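Local coordinates for protein eukaryotic translation initiation factor 4 gamma 2 (Homo sapiens, PDB 4IUL) that probably serves as a scaffold in translation initiation, with a MIF4G domain of HEAT repeats that interacts with the RNA helicase eIF4A, at residues L111-L116 / D166-S171; D118-R123 / I150-N155; N31-E36 / S75-L80; R24-I29 / L43-V48; V48-K53 / E86-F91. All coordinates share one frame; numbering follows the deposited sequence.

Overall arrangement
The five contacts join helices and inter-helix loops of an all-helical MIF4G domain built from HEAT repeats. Contact 4 closes first and pairs helices 13-31 and 38-48. Contacts 3 and 5 both use helix 74-87 and lie with centres about 19 Å apart. Contact 5 shares V48 with contact 4. Contact 3 touches contact 4 through L80 and L45. Contacts 1 and 2 come later and share helix 107-127, with centres about 14 Å apart. Contact 2 is nested inside the loop that contact 1 closes. L116 and N155 touch between them, and L167 packs against A78 of contact 3. Together they tie the helices from 13-31 to 170-181 to one another, consistent with a HEAT-repeat solenoid.

Contact 1: residues L111-L116 / D166-S171; sequences LLISKL and DLIHES
I113 is the main bump, and the turn L167-H169 offers the hollow that takes it. I113 CG1 rests on the carbonyl O of L167 at 3.5 Å. The same carbon reaches the CG2 of I168 at 4.4 Å. With chi1 at -76°, CG1 lies beside the backbone N, and CD1 runs on toward H169. There CD1 sits over one face of the imidazole, 4.1 Å from the ring centroid and 27° off the normal, a CH-pi contact. The two side chains are nearly perpendicular. Residues D166-H169 form the link between helices 141-163 and 170-181 of the HEAT-repeat stack. D166, with positive phi, is the C-prime residue of a Schellman motif that ends the first helix. H169 holds the N-cap position of the second. One turn of helix 107-127 lies against this link. Deeper in, L112 CD1 meets L167 CB at 4.3 Å, and both leucines also pack on C81. L116 CD1 fits beside I168 CG2 at 4.4 Å, with L162 of helix 141-163 touching both residues.

Contact 2: residues D118-R123 / I150-N155; sequences DEFENR and IKMLGN
M152 and F120 meet in a Met-aromatic contact between the antiparallel helices 107-127 and 141-163 of the HEAT-repeat fold. The local axes come within 10.0 Å, at 159° between their directions. M152 starts with CG anti to the backbone N (chi1 -174°), then bends at chi2 and chi3. The bends bring CE to 3.5 Å from F120 CE1, approaching the ring obliquely. SD lies 5.0 Å from the ring centroid and also touches R123 CB. An alanine at M152 would lose both sulfur and methyl, and would probably leave a gap beside the F120 ring and the R123 stem. The bend at chi2 of R123 leans the guanidinium back toward E119, one turn earlier. E119 OE2 lies at the guanidinium edge, in plane, as a long salt bridge of 3.7 Å to R123 NH2. The K151 stem passes R123 NH1, with CG 3.7 Å from it. N155 sets its amide plane 76° from the guanidinium plane. Its ND2 is 3.5 Å from R123 CG, while its OD1 is buried here with no partner in the model.

Contact 3: residues N31-E36 / S75-L80; sequences NKLTPE and SLYAQL
L33 and L76 run antiparallel alongside one another, and each meets a second partner. L33 CD2 presses on the Y77 ring, 3.3 Å from CE1, in an oblique approach. L33 CG lies 4.1 Å from L76 CD2. The branches of L76 share out the proline: CD1 touches P35 CG at 3.6 Å, and CD2 nestles against P35 N and CD. L80 CD2 closes the row, at the edge of contact with L33 CD2. One water joins the two segments. It donates to L33 O at 3.0 Å and accepts from Y77 OH at 2.6 Å, and thus bridges the loop carbonyl and the phenol. In the HEAT-repeat fold this is the connection after helix 13-31, set against helix 74-87. L33 points its CG opposite the backbone N (chi1 -177°) and thereby brings its branches in among Y77, L76 and L80. Farther out, F38 touches L33, while C42 and L45 touch L80, all three from helix 38-48. Y77 is backed by F158 of helix 141-163 and by K66 and A67 of helix 53-69. N31 OD1 accepts a hydrogen bond from K66 NZ at the last residue of helix 13-31.

Contact 4: residues R24-I29 / L43-V48; sequences RKVRGI and LELLNV. With SO4 (sulfate ion), chain C.
The carboxylate of E44 lies against hydrocarbon, although a lysine is close. Its OE2 is 3.7 Å from the CD1 methyl of I29 and 3.9 Å from K25 CE. K25 NZ is 4.8 Å from E44 OE2, too far for a salt bridge, though the opposite charges probably still attract. E44 is extended beyond CG, and K25 stands nearly perpendicular to it. The chi1 of I29, -67°, swings CG1 away from the carbonyl carbon and lays CD1 over one face of the E44 carboxylate. Next to this, V26 CG2 meets L45 CD1 at 4.0 Å. R27, one residue on, takes no part across the pair. Its guanidinium edge holds a sulfate, probably from the crystallisation liquor: NE hydrogen-bonds O2 at 2.9 Å and NH2 hydrogen-bonds O1 at 2.8 Å. R27 NH2 also forms a salt bridge with E69. Helices 13-31 and 38-48 run antiparallel at 165°, with local axes 10.6 Å apart, as in a HEAT-repeat array. Helix 53-69 meets V26 through L62, and helix 74-87 meets L46 through L84.

Contact 5: residues V48-K53 / E86-F91; sequences VGVESK and EDAPNF. With SO4 (sulfate ion), chain D.
K53 NZ, on the residue whose backbone N lies over the F91 ring, is hydrogen-bonded to two oxygens of one sulfate. K53 NZ is 3.1 Å from sulfate O4 and 3.2 Å from sulfate O2. The ion is probably from the crystallisation liquor, and K57 and R110 also hydrogen-bond it. The contact joins two inter-helix loops of the HEAT-repeat fold, one ending at S52, the N-cap position of helix 53-69. A chi1 of -68° lays the F91 ring along the backbone of residues 51-53. F91 CZ comes within 3.3 Å of S52 CA. K53 N stands 3.6 Å above one face, offset toward the rim. V50 O lies at the ring edge, in plane. A serine in place of F91 would probably leave the backbone at S52 and K53 without the ring that packs on it. The F91 backbone N is hydrogen-bonded to T107 OG1. Farther along, V50 packs on the other loop: CB lies 4.1 Å from P89 CD, and CG1 touches A88 CB at 3.9 Å.

Contact 1: residues L111-L116 / D166-S171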
# COMPACT_ATOMS: atom_id res chain seq x y z
N LEU A 111 -9.35 -3.27 11.20
CA LEU A 111 -10.12 -2.72 10.09
C LEU A 111 -9.23 -2.16 8.97
O LEU A 111 -9.64 -2.13 7.80
CB LEU A 111 -11.09 -1.64 10.59
CG LEU A 111 -12.20 -2.10 11.56
CD1 LEU A 111 -12.94 -0.87 12.09
CD2 LEU A 111 -13.18 -3.05 10.86
N LEU A 112 -8.02 -1.72 9.31
CA LEU A 112 -7.11 -1.17 8.29
C LEU A 112 -6.70 -2.32 7.35
O LEU A 112 -6.77 -2.20 6.12
CB LEU A 112 -5.86 -0.56 8.94
CG LEU A 112 -5.17 0.62 8.25
CD1 LEU A 112 -3.70 0.69 8.67
CD2 LEU A 112 -5.27 0.49 6.75
N ILE A 113 -6.24 -3.42 7.94
CA ILE A 113 -5.81 -4.58 7.17
C ILE A 113 -6.94 -5.01 6.24
O ILE A 113 -6.73 -5.26 5.05
CB ILE A 113 -5.43 -5.76 8.11
CG1 ILE A 113 -4.06 -5.48 8.73
CG2 ILE A 113 -5.43 -7.08 7.33
CD1 ILE A 113 -3.72 -6.38 9.90
N SER A 114 -8.14 -5.09 6.80
CA SER A 114 -9.33 -5.49 6.06
C SER A 114 -9.61 -4.58 4.86
O SER A 114 -9.91 -5.06 3.78
CB SER A 114 -10.54 -5.50 6.99
OG SER A 114 -11.74 -5.65 6.26
N LYS A 115 -9.52 -3.26 5.07
CA LYS A 115 -9.78 -2.30 4.01
C LYS A 115 -8.79 -2.40 2.84
O LYS A 115 -9.20 -2.35 1.68
CB LYS A 115 -9.75 -0.87 4.56
CG LYS A 115 -9.88 0.22 3.49
CD LYS A 115 -11.34 0.64 3.23
CE LYS A 115 -12.17 -0.44 2.57
NZ LYS A 115 -13.56 0.03 2.29
N LEU A 116 -7.50 -2.52 3.13
CA LEU A 116 -6.55 -2.62 2.03
C LEU A 116 -6.73 -3.89 1.22
O LEU A 116 -6.49 -3.90 0.02
CB LEU A 116 -5.12 -2.48 2.54
CG LEU A 116 -4.85 -0.98 2.46
CD1 LEU A 116 -4.32 -0.47 3.76
CD2 LEU A 116 -3.92 -0.69 1.30
N ASP A 166 4.83 -2.27 9.74
CA ASP A 166 4.14 -3.45 10.24
C ASP A 166 2.63 -3.26 10.39
O ASP A 166 2.00 -3.85 11.27
CB ASP A 166 4.75 -3.91 11.58
CG ASP A 166 4.58 -5.42 11.82
OD1 ASP A 166 4.90 -6.21 10.90
OD2 ASP A 166 4.13 -5.83 12.92
N LEU A 167 2.05 -2.46 9.50
CA LEU A 167 0.60 -2.20 9.51
C LEU A 167 -0.21 -3.18 8.64
O LEU A 167 -1.44 -3.22 8.75
CB LEU A 167 0.34 -0.74 9.11
CG LEU A 167 0.82 0.25 10.18
CD1 LEU A 167 0.63 1.71 9.73
CD2 LEU A 167 0.06 -0.01 11.48
N ILE A 168 0.46 -3.94 7.77
CA ILE A 168 -0.20 -4.97 6.96
C ILE A 168 0.75 -6.17 6.95
O ILE A 168 1.92 -6.03 7.30
CB ILE A 168 -0.52 -4.51 5.50
CG1 ILE A 168 0.70 -3.87 4.84
CG2 ILE A 168 -1.75 -3.58 5.50
CD1 ILE A 168 1.63 -4.88 4.20
N HIS A 169 0.25 -7.34 6.56
CA HIS A 169 1.04 -8.57 6.58
C HIS A 169 1.71 -9.08 5.28
O HIS A 169 1.53 -8.51 4.19
CB HIS A 169 0.18 -9.69 7.17
CG HIS A 169 -0.30 -9.39 8.56
ND1 HIS A 169 -1.44 -9.96 9.10
CD2 HIS A 169 0.19 -8.57 9.52
CE1 HIS A 169 -1.62 -9.51 10.32
NE2 HIS A 169 -0.65 -8.66 10.61
N GLU A 170 2.46 -10.17 5.42
CA GLU A 170 3.21 -10.81 4.33
C GLU A 170 2.40 -11.27 3.13
O GLU A 170 2.83 -11.13 1.98
CB GLU A 170 3.98 -12.03 4.85
CG GLU A 170 5.11 -11.74 5.82
CD GLU A 170 6.12 -12.89 5.88
OE1 GLU A 170 5.70 -14.05 6.03
OE2 GLU A 170 7.34 -12.62 5.78
N SER A 171 1.24 -11.83 3.40
CA SER A 171 0.40 -12.34 2.34
C SER A 171 0.09 -11.35 1.21
O SER A 171 0.28 -11.67 0.04
CB SER A 171 -0.90 -12.88 2.93
OG SER A 171 -1.65 -13.54 1.93

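Contact 2: residues D118-R123 / I150-N155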
# COMPACT_ATOMS: atom_id res chain seq x y z
N ASP A 118 -9.49 -5.07 0.55
CA ASP A 118 -10.61 -4.69 -0.31
C ASP A 118 -10.18 -3.83 -1.50
O ASP A 118 -10.56 -4.11 -2.64
CB ASP A 118 -11.68 -3.91 0.47
CG ASP A 118 -12.29 -4.71 1.60
OD1 ASP A 118 -12.51 -5.93 1.43
OD2 ASP A 118 -12.58 -4.10 2.66
N GLU A 119 -9.41 -2.77 -1.25
CA GLU A 119 -8.98 -1.93 -2.36
C GLU A 119 -8.17 -2.76 -3.36
O GLU A 119 -8.33 -2.61 -4.56
CB GLU A 119 -8.13 -0.74 -1.87
CG GLU A 119 -8.94 0.45 -1.38
CD GLU A 119 -9.73 1.14 -2.49
OE1 GLU A 119 -10.53 0.47 -3.16
OE2 GLU A 119 -9.55 2.37 -2.68
N PHE A 120 -7.31 -3.65 -2.86
CA PHE A 120 -6.50 -4.46 -3.75
C PHE A 120 -7.33 -5.32 -4.70
O PHE A 120 -6.97 -5.47 -5.87
CB PHE A 120 -5.53 -5.36 -2.98
CG PHE A 120 -4.47 -5.97 -3.86
CD1 PHE A 120 -3.46 -5.18 -4.41
CD2 PHE A 120 -4.48 -7.33 -4.15
CE1 PHE A 120 -2.49 -5.73 -5.24
CE2 PHE A 120 -3.51 -7.89 -4.98
CZ PHE A 120 -2.51 -7.09 -5.53
N GLU A 121 -8.43 -5.89 -4.21
CA GLU A 121 -9.29 -6.72 -5.05
C GLU A 121 -10.04 -5.89 -6.10
O GLU A 121 -10.15 -6.29 -7.26
CB GLU A 121 -10.29 -7.51 -4.20
CG GLU A 121 -9.71 -8.73 -3.48
CD GLU A 121 -10.67 -9.32 -2.43
OE1 GLU A 121 -11.91 -9.22 -2.61
OE2 GLU A 121 -10.18 -9.90 -1.44
N ASN A 122 -10.55 -4.73 -5.70
CA ASN A 122 -11.29 -3.87 -6.63
C ASN A 122 -10.41 -3.25 -7.70
O ASN A 122 -10.81 -3.15 -8.86
CB ASN A 122 -12.03 -2.77 -5.87
CG ASN A 122 -12.98 -3.31 -4.82
OD1 ASN A 122 -13.83 -4.16 -5.11
ND2 ASN A 122 -12.85 -2.84 -3.59
N ARG A 123 -9.20 -2.84 -7.33
CA ARG A 123 -8.28 -2.23 -8.28
C ARG A 123 -7.75 -3.27 -9.27
O ARG A 123 -7.37 -2.92 -10.40
CB ARG A 123 -7.12 -1.56 -7.54
CG ARG A 123 -7.58 -0.42 -6.62
CD ARG A 123 -8.18 0.74 -7.40
NE ARG A 123 -8.75 1.76 -6.52
CZ ARG A 123 -9.24 2.92 -6.93
NH1 ARG A 123 -9.24 3.24 -8.22
NH2 ARG A 123 -9.75 3.78 -6.05
N ILE A 150 -2.56 2.82 -13.62
CA ILE A 150 -1.87 3.79 -12.78
C ILE A 150 -2.41 3.77 -11.34
O ILE A 150 -1.67 4.06 -10.39
CB ILE A 150 -2.00 5.22 -13.35
CG1 ILE A 150 -1.39 5.28 -14.75
CG2 ILE A 150 -1.30 6.21 -12.44
CD1 ILE A 150 -1.54 6.63 -15.43
N LYS A 151 -3.68 3.43 -11.17
CA LYS A 151 -4.27 3.36 -9.83
C LYS A 151 -3.71 2.16 -9.07
O LYS A 151 -3.44 2.25 -7.88
CB LYS A 151 -5.80 3.24 -9.91
CG LYS A 151 -6.52 4.51 -10.35
CD LYS A 151 -6.19 5.68 -9.44
CE LYS A 151 -6.97 6.94 -9.81
NZ LYS A 151 -6.72 7.37 -11.22
N MET A 152 -3.54 1.05 -9.78
CA MET A 152 -3.02 -0.18 -9.20
C MET A 152 -1.61 0.03 -8.65
O MET A 152 -1.27 -0.49 -7.58
CB MET A 152 -2.99 -1.29 -10.25
CG MET A 152 -2.59 -2.66 -9.73
SD MET A 152 -3.85 -3.41 -8.65
CE MET A 152 -3.27 -2.87 -7.02
N LEU A 153 -0.78 0.78 -9.37
CA LEU A 153 0.58 1.03 -8.90
C LEU A 153 0.56 1.90 -7.66
O LEU A 153 1.34 1.69 -6.73
CB LEU A 153 1.42 1.68 -10.00
CG LEU A 153 1.54 0.81 -11.26
CD1 LEU A 153 2.53 1.43 -12.25
CD2 LEU A 153 2.01 -0.57 -10.85
N GLY A 154 -0.32 2.89 -7.64
CA GLY A 154 -0.43 3.75 -6.49
C GLY A 154 -0.87 2.92 -5.29
O GLY A 154 -0.40 3.14 -4.17
N ASN A 155 -1.77 1.97 -5.53
CA ASN A 155 -2.26 1.10 -4.45
C ASN A 155 -1.11 0.27 -3.88
O ASN A 155 -0.96 0.17 -2.66
CB ASN A 155 -3.36 0.16 -4.97
CG ASN A 155 -4.19 -0.43 -3.84
OD1 ASN A 155 -3.95 -0.16 -2.67
ND2 ASN A 155 -5.18 -1.24 -4.20

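Contact 3: residues N31-E36 / S75-L80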
# COMPACT_ATOMS: atom_id res chain seq x y z
N ASN A 31 -7.14 16.83 2.99
CA ASN A 31 -6.85 17.65 1.81
C ASN A 31 -5.65 18.57 2.02
O ASN A 31 -4.77 18.63 1.17
CB ASN A 31 -8.07 18.48 1.41
CG ASN A 31 -9.10 17.68 0.62
OD1 ASN A 31 -8.77 16.68 -0.02
ND2 ASN A 31 -10.35 18.14 0.65
N LYS A 32 -5.61 19.27 3.15
CA LYS A 32 -4.49 20.17 3.40
C LYS A 32 -3.32 19.55 4.16
O LYS A 32 -2.56 20.27 4.81
CB LYS A 32 -4.98 21.43 4.12
CG LYS A 32 -5.89 21.22 5.33
CD LYS A 32 -6.59 22.54 5.68
CE LYS A 32 -7.67 22.39 6.74
NZ LYS A 32 -7.14 22.26 8.12
N LEU A 33 -3.16 18.23 4.06
CA LEU A 33 -2.07 17.54 4.75
C LEU A 33 -0.75 17.68 3.99
O LEU A 33 -0.65 17.33 2.81
CB LEU A 33 -2.40 16.05 4.91
CG LEU A 33 -1.37 15.21 5.67
CD1 LEU A 33 -1.30 15.66 7.12
CD2 LEU A 33 -1.75 13.74 5.59
N THR A 34 0.26 18.18 4.68
CA THR A 34 1.58 18.38 4.09
C THR A 34 2.68 18.03 5.09
O THR A 34 2.46 18.11 6.30
CB THR A 34 1.76 19.84 3.64
OG1 THR A 34 3.06 20.01 3.06
CG2 THR A 34 1.62 20.78 4.81
N PRO A 35 3.87 17.65 4.59
CA PRO A 35 4.99 17.30 5.47
C PRO A 35 5.21 18.39 6.51
O PRO A 35 5.55 18.10 7.66
CB PRO A 35 6.17 17.18 4.51
CG PRO A 35 5.53 16.70 3.25
CD PRO A 35 4.26 17.52 3.17
N GLU A 36 4.99 19.63 6.11
CA GLU A 36 5.18 20.78 6.99
C GLU A 36 4.03 20.96 7.99
O GLU A 36 4.25 21.44 9.10
CB GLU A 36 5.36 22.06 6.17
CG GLU A 36 5.59 23.31 7.02
CD GLU A 36 5.85 24.55 6.18
OE1 GLU A 36 4.96 24.92 5.38
OE2 GLU A 36 6.94 25.15 6.32
N SER A 75 3.90 7.70 1.95
CA SER A 75 4.74 7.79 3.13
C SER A 75 4.06 8.61 4.23
O SER A 75 4.01 8.19 5.39
CB SER A 75 6.07 8.43 2.72
OG SER A 75 6.93 8.61 3.81
N LEU A 76 3.54 9.78 3.87
CA LEU A 76 2.86 10.65 4.82
C LEU A 76 1.62 10.01 5.41
O LEU A 76 1.41 10.05 6.63
CB LEU A 76 2.45 11.96 4.14
CG LEU A 76 3.21 13.23 4.49
CD1 LEU A 76 4.56 13.26 3.76
CD2 LEU A 76 2.37 14.44 4.10
N TYR A 77 0.78 9.44 4.55
CA TYR A 77 -0.45 8.81 5.02
C TYR A 77 -0.16 7.56 5.86
O TYR A 77 -0.89 7.26 6.81
CB TYR A 77 -1.37 8.47 3.84
CG TYR A 77 -1.73 9.68 3.01
CD1 TYR A 77 -2.25 10.83 3.60
CD2 TYR A 77 -1.49 9.71 1.63
CE1 TYR A 77 -2.52 11.98 2.85
CE2 TYR A 77 -1.75 10.84 0.87
CZ TYR A 77 -2.26 11.98 1.49
OH TYR A 77 -2.48 13.11 0.74
N ALA A 78 0.91 6.86 5.51
CA ALA A 78 1.29 5.65 6.25
C ALA A 78 1.66 6.03 7.69
O ALA A 78 1.36 5.28 8.62
CB ALA A 78 2.47 4.96 5.57
N GLN A 79 2.29 7.18 7.85
CA GLN A 79 2.69 7.65 9.17
C GLN A 79 1.45 8.05 9.97
O GLN A 79 1.39 7.87 11.18
CB GLN A 79 3.64 8.85 9.04
CG GLN A 79 4.47 9.13 10.28
CD GLN A 79 5.41 7.98 10.65
OE1 GLN A 79 6.16 7.47 9.81
NE2 GLN A 79 5.37 7.57 11.91
N LEU A 80 0.46 8.58 9.27
CA LEU A 80 -0.79 8.98 9.92
C LEU A 80 -1.50 7.73 10.47
O LEU A 80 -2.05 7.74 11.57
CB LEU A 80 -1.68 9.71 8.92
CG LEU A 80 -2.98 10.33 9.45
CD1 LEU A 80 -2.67 11.38 10.51
CD2 LEU A 80 -3.73 10.95 8.28
O HOH W 1 -2.71 15.60 1.38

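Contact 4: residues R24-I29 / L43-V48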
# COMPACT_ATOMS: atom_id res chain seq x y z
N ARG A 24 -16.95 15.04 7.12
CA ARG A 24 -16.66 16.14 6.19
C ARG A 24 -15.40 16.87 6.69
O ARG A 24 -14.57 17.33 5.90
CB ARG A 24 -17.83 17.15 6.09
CG ARG A 24 -19.13 16.59 5.47
CD ARG A 24 -20.10 17.70 5.02
NE ARG A 24 -20.59 18.54 6.11
CZ ARG A 24 -21.54 18.18 6.98
NH1 ARG A 24 -22.13 17.00 6.90
NH2 ARG A 24 -21.91 19.03 7.94
N LYS A 25 -15.26 16.95 8.01
CA LYS A 25 -14.10 17.60 8.62
C LYS A 25 -12.82 16.79 8.37
O LYS A 25 -11.76 17.36 8.11
CB LYS A 25 -14.32 17.76 10.12
CG LYS A 25 -13.21 18.50 10.84
CD LYS A 25 -13.56 18.57 12.32
CE LYS A 25 -13.13 19.88 12.97
NZ LYS A 25 -13.70 19.96 14.34
N VAL A 26 -12.93 15.47 8.46
CA VAL A 26 -11.76 14.62 8.24
C VAL A 26 -11.25 14.78 6.81
O VAL A 26 -10.04 14.85 6.59
CB VAL A 26 -12.09 13.14 8.52
CG1 VAL A 26 -10.93 12.25 8.06
CG2 VAL A 26 -12.33 12.94 10.01
N ARG A 27 -12.18 14.85 5.86
CA ARG A 27 -11.83 15.03 4.46
C ARG A 27 -11.04 16.34 4.27
O ARG A 27 -10.04 16.37 3.56
CB ARG A 27 -13.09 15.04 3.59
CG ARG A 27 -12.85 15.37 2.11
CD ARG A 27 -11.84 14.43 1.47
NE ARG A 27 -11.63 14.73 0.05
CZ ARG A 27 -10.81 14.05 -0.75
NH1 ARG A 27 -10.12 13.01 -0.28
NH2 ARG A 27 -10.67 14.40 -2.02
N GLY A 28 -11.52 17.41 4.89
CA GLY A 28 -10.82 18.69 4.79
C GLY A 28 -9.39 18.58 5.31
O GLY A 28 -8.45 19.02 4.66
N ILE A 29 -9.23 17.99 6.49
CA ILE A 29 -7.92 17.80 7.10
C ILE A 29 -6.97 17.04 6.16
O ILE A 29 -5.82 17.45 5.96
CB ILE A 29 -8.05 17.00 8.42
CG1 ILE A 29 -8.81 17.84 9.45
CG2 ILE A 29 -6.68 16.62 8.95
CD1 ILE A 29 -9.05 17.14 10.77
N LEU A 43 -2.51 15.96 15.00
CA LEU A 43 -3.06 16.12 16.34
C LEU A 43 -4.55 16.39 16.29
O LEU A 43 -5.31 15.91 17.13
CB LEU A 43 -2.35 17.26 17.08
CG LEU A 43 -0.97 16.95 17.66
CD1 LEU A 43 -0.31 18.23 18.14
CD2 LEU A 43 -1.12 15.97 18.82
N GLU A 44 -4.97 17.18 15.30
CA GLU A 44 -6.39 17.51 15.14
C GLU A 44 -7.18 16.24 14.81
O GLU A 44 -8.24 15.98 15.39
CB GLU A 44 -6.57 18.53 14.02
CG GLU A 44 -7.85 19.35 14.13
CD GLU A 44 -8.10 20.21 12.91
OE1 GLU A 44 -7.12 20.73 12.33
OE2 GLU A 44 -9.29 20.38 12.53
N LEU A 45 -6.64 15.44 13.90
CA LEU A 45 -7.29 14.20 13.49
C LEU A 45 -7.45 13.25 14.67
O LEU A 45 -8.48 12.57 14.78
CB LEU A 45 -6.48 13.52 12.38
CG LEU A 45 -7.11 12.26 11.78
CD1 LEU A 45 -8.57 12.54 11.40
CD2 LEU A 45 -6.32 11.82 10.55
N LEU A 46 -6.45 13.22 15.54
CA LEU A 46 -6.49 12.36 16.72
C LEU A 46 -7.53 12.83 17.73
O LEU A 46 -8.10 12.03 18.48
CB LEU A 46 -5.12 12.33 17.41
CG LEU A 46 -4.04 11.42 16.82
CD1 LEU A 46 -2.68 11.74 17.43
CD2 LEU A 46 -4.43 9.97 17.09
N ASN A 47 -7.79 14.13 17.75
CA ASN A 47 -8.74 14.70 18.69
C ASN A 47 -10.19 14.35 18.39
O ASN A 47 -10.99 14.20 19.32
CB ASN A 47 -8.57 16.23 18.72
CG ASN A 47 -9.52 16.90 19.70
OD1 ASN A 47 -9.52 16.60 20.90
ND2 ASN A 47 -10.34 17.82 19.20
N VAL A 48 -10.53 14.19 17.11
CA VAL A 48 -11.91 13.88 16.73
C VAL A 48 -12.17 12.56 16.00
O VAL A 48 -13.31 12.12 15.88
CB VAL A 48 -12.49 15.02 15.87
CG1 VAL A 48 -11.79 15.06 14.51
CG2 VAL A 48 -13.99 14.84 15.71
S SO4 C . -13.17 17.31 -2.14
O1 SO4 C . -11.79 16.91 -2.48
O2 SO4 C . -13.63 16.56 -0.96
O3 SO4 C . -13.19 18.76 -1.84
O4 SO4 C . -14.06 17.03 -3.28

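Contact 5: residues V48-K53 / E86-F91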
# COMPACT_ATOMS: atom_id res chain seq x y z
N VAL A 48 -10.53 14.19 17.11
CA VAL A 48 -11.91 13.88 16.73
C VAL A 48 -12.17 12.56 16.00
O VAL A 48 -13.31 12.12 15.88
CB VAL A 48 -12.49 15.02 15.87
CG1 VAL A 48 -11.79 15.06 14.51
CG2 VAL A 48 -13.99 14.84 15.71
N GLY A 49 -11.11 11.90 15.53
CA GLY A 49 -11.30 10.66 14.79
C GLY A 49 -11.08 9.33 15.47
O GLY A 49 -10.82 8.34 14.79
N VAL A 50 -11.19 9.26 16.79
CA VAL A 50 -10.99 7.99 17.49
C VAL A 50 -12.10 7.71 18.49
O VAL A 50 -12.03 6.76 19.27
CB VAL A 50 -9.64 7.96 18.24
CG1 VAL A 50 -8.50 8.17 17.26
CG2 VAL A 50 -9.61 9.03 19.31
N GLU A 51 -13.14 8.53 18.45
CA GLU A 51 -14.28 8.42 19.35
C GLU A 51 -14.90 7.02 19.50
O GLU A 51 -15.21 6.61 20.61
CB GLU A 51 -15.36 9.40 18.89
CG GLU A 51 -16.55 9.51 19.81
CD GLU A 51 -17.68 10.31 19.19
OE1 GLU A 51 -17.43 11.44 18.72
OE2 GLU A 51 -18.81 9.80 19.17
N SER A 52 -15.10 6.30 18.40
CA SER A 52 -15.73 4.97 18.46
C SER A 52 -15.44 4.11 17.23
O SER A 52 -14.75 4.54 16.30
CB SER A 52 -17.25 5.11 18.60
OG SER A 52 -17.81 5.63 17.41
N LYS A 53 -15.98 2.90 17.21
CA LYS A 53 -15.77 2.00 16.08
C LYS A 53 -16.28 2.62 14.78
O LYS A 53 -15.59 2.62 13.76
CB LYS A 53 -16.45 0.64 16.33
CG LYS A 53 -16.26 -0.35 15.18
CD LYS A 53 -16.42 -1.82 15.60
CE LYS A 53 -17.87 -2.19 15.88
NZ LYS A 53 -18.06 -3.67 16.02
N GLU A 86 -1.60 3.34 17.18
CA GLU A 86 -1.04 3.31 18.52
C GLU A 86 -1.87 4.04 19.56
O GLU A 86 -1.93 3.61 20.71
CB GLU A 86 0.39 3.88 18.51
CG GLU A 86 1.34 3.18 17.53
CD GLU A 86 2.79 3.65 17.64
OE1 GLU A 86 3.03 4.88 17.71
OE2 GLU A 86 3.70 2.79 17.64
N ASP A 87 -2.54 5.12 19.16
CA ASP A 87 -3.33 5.89 20.13
C ASP A 87 -4.83 5.61 20.22
O ASP A 87 -5.43 5.81 21.27
CB ASP A 87 -3.09 7.39 19.90
CG ASP A 87 -1.61 7.77 20.00
OD1 ASP A 87 -0.85 7.00 20.62
OD2 ASP A 87 -1.22 8.84 19.48
N ALA A 88 -5.45 5.15 19.14
CA ALA A 88 -6.88 4.87 19.16
C ALA A 88 -7.25 3.75 20.13
O ALA A 88 -6.61 2.70 20.15
CB ALA A 88 -7.37 4.52 17.76
N PRO A 89 -8.28 3.96 20.96
CA PRO A 89 -8.71 2.94 21.93
C PRO A 89 -9.33 1.70 21.27
O PRO A 89 -9.94 1.80 20.21
CB PRO A 89 -9.72 3.70 22.81
CG PRO A 89 -10.23 4.78 21.90
CD PRO A 89 -8.98 5.23 21.20
N ASN A 90 -9.17 0.55 21.91
CA ASN A 90 -9.70 -0.70 21.39
C ASN A 90 -11.20 -0.80 21.67
O ASN A 90 -11.67 -0.38 22.73
CB ASN A 90 -8.98 -1.89 22.04
CG ASN A 90 -9.01 -3.15 21.17
OD1 ASN A 90 -10.01 -3.44 20.51
ND2 ASN A 90 -7.92 -3.90 21.19
N PHE A 91 -11.95 -1.36 20.73
CA PHE A 91 -13.39 -1.52 20.87
C PHE A 91 -13.85 -2.96 20.66
O PHE A 91 -15.05 -3.22 20.57
CB PHE A 91 -14.13 -0.62 19.87
CG PHE A 91 -13.99 0.85 20.15
CD1 PHE A 91 -14.60 1.42 21.26
CD2 PHE A 91 -13.22 1.65 19.31
CE1 PHE A 91 -14.45 2.77 21.53
CE2 PHE A 91 -13.07 3.01 19.57
CZ PHE A 91 -13.69 3.57 20.68
S SO4 D . -17.22 -5.03 12.61
O1 SO4 D . -17.78 -6.33 12.20
O2 SO4 D . -16.39 -5.20 13.82
O3 SO4 D . -16.40 -4.49 11.52
O4 SO4 D . -18.32 -4.09 12.91